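Local coordinates for protein aryl acylamidase (bacterium CSBL00001, PDB 4YJ6) that probably hydrolyses the amide bond of aryl acylamides, releasing an aromatic amine and a carboxylate, at residues 439-444 and 462-467. Sequence-based numbering, arbitrary orientation.
Sequences SGHPSA and GDRQAD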
ATOM      1  N   SER A 439     -14.857  -2.912   4.825  1.00  9.99           N
ATOM      2  CA  SER A 439     -15.335  -4.258   5.129  1.00 10.02           C
ATOM      3  C   SER A 439     -14.389  -5.222   5.835  1.00  9.88           C
ATOM      4  O   SER A 439     -14.874  -6.161   6.488  1.00 10.31           O
ATOM      5  CB  SER A 439     -15.854  -4.932   3.841  1.00 11.39           C
ATOM      6  OG  SER A 439     -14.770  -5.340   3.016  1.00 11.97           O
ATOM      7  N   GLY A 440     -13.072  -4.998   5.703  1.00  8.58           N
ATOM      8  CA  GLY A 440     -12.091  -5.733   6.490  1.00 10.19           C
ATOM      9  C   GLY A 440     -11.519  -6.950   5.770  1.00 11.43           C
ATOM     10  O   GLY A 440     -10.641  -7.616   6.285  1.00  8.97           O
ATOM     11  N   HIS A 441     -11.999  -7.227   4.566  1.00 10.02           N
ATOM     12  CA  HIS A 441     -11.541  -8.396   3.790  1.00  9.92           C
ATOM     13  C   HIS A 441     -10.134  -8.213   3.290  1.00  9.46           C
ATOM     14  O   HIS A 441      -9.768  -7.114   2.930  1.00 10.16           O
ATOM     15  CB  HIS A 441     -12.467  -8.553   2.566  1.00  9.20           C
ATOM     16  CG  HIS A 441     -13.863  -8.897   2.939  1.00 10.43           C
ATOM     17  ND1 HIS A 441     -14.739  -7.981   3.500  1.00 10.49           N
ATOM     18  CD2 HIS A 441     -14.528 -10.078   2.890  1.00 12.06           C
ATOM     19  CE1 HIS A 441     -15.874  -8.591   3.772  1.00 11.01           C
ATOM     20  NE2 HIS A 441     -15.772  -9.866   3.425  1.00 11.31           N
ATOM     21  N   PRO A 442      -9.343  -9.289   3.254  1.00  9.09           N
ATOM     22  CA  PRO A 442      -8.005  -9.219   2.664  1.00  9.65           C
ATOM     23  C   PRO A 442      -8.107  -9.044   1.127  1.00  9.13           C
ATOM     24  O   PRO A 442      -9.019  -9.621   0.544  1.00  9.65           O
ATOM     25  CB  PRO A 442      -7.422 -10.596   2.983  1.00 10.37           C
ATOM     26  CG  PRO A 442      -8.648 -11.556   3.002  1.00  9.70           C
ATOM     27  CD  PRO A 442      -9.711 -10.659   3.686  1.00  8.37           C
ATOM     28  N   SER A 443      -7.186  -8.317   0.501  1.00  8.93           N
ATOM     29  CA  SER A 443      -7.186  -8.229  -0.946  1.00 10.39           C
ATOM     30  C   SER A 443      -5.782  -7.897  -1.427  1.00 10.19           C
ATOM     31  O   SER A 443      -4.974  -7.366  -0.666  1.00 10.34           O
ATOM     32  CB  SER A 443      -8.185  -7.155  -1.433  1.00 11.21           C
ATOM     33  OG  SER A 443      -7.782  -5.837  -1.062  1.00 10.15           O
ATOM     34  N   ALA A 444      -5.503  -8.194  -2.691  1.00  9.74           N
ATOM     35  CA  ALA A 444      -4.198  -7.838  -3.236  1.00  9.25           C
ATOM     36  C   ALA A 444      -4.391  -7.323  -4.646  1.00 10.90           C
ATOM     37  O   ALA A 444      -5.226  -7.830  -5.377  1.00 11.51           O
ATOM     38  CB  ALA A 444      -3.267  -9.062  -3.236  1.00  9.99           C
ATOM     39  N   GLY A 462     -10.461 -11.847  -0.863  1.00  9.87           N
ATOM     40  CA  GLY A 462     -10.897 -13.070  -0.209  1.00 10.05           C
ATOM     41  C   GLY A 462     -11.928 -12.814   0.859  1.00  9.05           C
ATOM     42  O   GLY A 462     -12.199 -11.665   1.226  1.00  9.01           O
ATOM     43  N   ASP A 463     -12.503 -13.907   1.360  1.00  9.17           N
ATOM     44  CA  ASP A 463     -13.431 -13.851   2.494  1.00 10.18           C
ATOM     45  C   ASP A 463     -12.660 -13.311   3.694  1.00  9.88           C
ATOM     46  O   ASP A 463     -11.422 -13.284   3.696  1.00  9.44           O
ATOM     47  CB  ASP A 463     -13.911 -15.277   2.791  1.00 10.69           C
ATOM     48  CG  ASP A 463     -15.096 -15.347   3.725  1.00 12.60           C
ATOM     49  OD1 ASP A 463     -15.726 -14.325   4.058  1.00 11.55           O
ATOM     50  OD2 ASP A 463     -15.426 -16.497   4.098  1.00 16.39           O
ATOM     51  N   ARG A 464     -13.391 -12.867   4.712  1.00  9.49           N
ATOM     52  CA  ARG A 464     -12.696 -12.459   5.946  1.00  9.68           C
ATOM     53  C   ARG A 464     -11.709 -13.523   6.388  1.00  9.98           C
ATOM     54  O   ARG A 464     -12.032 -14.701   6.456  1.00 10.05           O
ATOM     55  CB  ARG A 464     -13.724 -12.150   7.067  1.00  9.66           C
ATOM     56  CG  ARG A 464     -14.573 -10.870   6.792  1.00 12.85           C
ATOM     57  CD  ARG A 464     -13.833  -9.519   7.102  1.00 12.48           C
ATOM     58  NE  ARG A 464     -13.518  -9.433   8.508  1.00 18.93           N
ATOM     59  CZ  ARG A 464     -13.846  -8.465   9.361  1.00 14.08           C
ATOM     60  NH1 ARG A 464     -14.458  -7.302   9.041  1.00 12.62           N
ATOM     61  NH2 ARG A 464     -13.460  -8.644  10.582  1.00 12.11           N
ATOM     62  N   GLN A 465     -10.481 -13.082   6.704  1.00  8.65           N
ATOM     63  CA  GLN A 465      -9.394 -13.948   7.203  1.00  7.20           C
ATOM     64  C   GLN A 465      -8.873 -14.978   6.202  1.00 10.64           C
ATOM     65  O   GLN A 465      -8.077 -15.852   6.571  1.00 12.29           O
ATOM     66  CB  GLN A 465      -9.746 -14.575   8.565  1.00  8.43           C
ATOM     67  CG  GLN A 465      -9.527 -13.533   9.694  1.00  9.64           C
ATOM     68  CD  GLN A 465     -10.249 -13.926  10.961  1.00 10.86           C
ATOM     69  OE1 GLN A 465      -9.754 -14.718  11.754  1.00  9.81           O
ATOM     70  NE2 GLN A 465     -11.449 -13.410  11.139  1.00 10.94           N
ATOM     71  N   ALA A 466      -9.268 -14.847   4.931  1.00 10.33           N
ATOM     72  CA  ALA A 466      -8.794 -15.786   3.920  1.00 11.93           C
ATOM     73  C   ALA A 466      -7.569 -15.249   3.175  1.00  9.46           C
ATOM     74  O   ALA A 466      -7.471 -15.307   1.943  1.00 10.75           O
ATOM     75  CB  ALA A 466      -9.947 -16.153   2.925  1.00  9.22           C
ATOM     76  N   ASP A 467      -6.599 -14.747   3.928  1.00  9.74           N
ATOM     77  CA  ASP A 467      -5.365 -14.257   3.329  1.00  9.24           C
ATOM     78  C   ASP A 467      -4.689 -15.307   2.457  1.00 10.75           C
ATOM     79  O   ASP A 467      -4.152 -14.979   1.394  1.00 10.31           O
ATOM     80  CB  ASP A 467      -4.366 -13.871   4.422  1.00  8.77           C
ATOM     81  CG  ASP A 467      -4.902 -12.805   5.363  1.00 10.75           C
ATOM     82  OD1 ASP A 467      -5.837 -13.135   6.115  1.00 10.07           O
ATOM     83  OD2 ASP A 467      -4.417 -11.653   5.292  1.00 10.93           O
TER
HETATM   84  O   HOH W   1     -10.705 -10.305   7.390  1.00 12.36           O
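Gly462 N donates to Pro442 O at 3.0 Å, where strands 443-451 and 454-462 of the mixed sheet run side by side. Gly462 O, buried without a partner in the model, lies in the plane of the His441 ring at the edge, 3.3 Å from His441 CD2. Asp463 opens a type II turn closed by Ala466 N, and Pro442 CD packs 3.1 Å from Asp463 O, the acceptor of the turn's own bond; Pro442 CG lies against the same oxygen and near Ala466 C. Arg464 then doubles back: with CG anti to the carbonyl carbon (chi1 -69°), that atom sits over one His441 face in a CH-pi contact, 3.9 Å from the centroid, and bends at chi2 and chi3 carry CD and the guanidinium on to Ser439 and Gly440. The guanidinium, nearly perpendicular to the ring, reaches the C-terminal end of helix 434-439, where NH1 meets Ser439 O almost in the guanidinium plane (2.8 Å); Tyr221 OH also binds NH1. A leucine in place of Arg464 would probably leave Ser439 O and Tyr221 OH without this charged partner. Gln465 N reaches Gly440 O through a water. Asp467, whose OD1 pairs with Ser203 and Arg206, brings OD2 to 3.9 Å from Pro442 CB. The join thus combines packing on proline and imidazole with an arginine hydrogen bond to the helix's last carbonyl, where the helix dipole is likely to favour the positive charge.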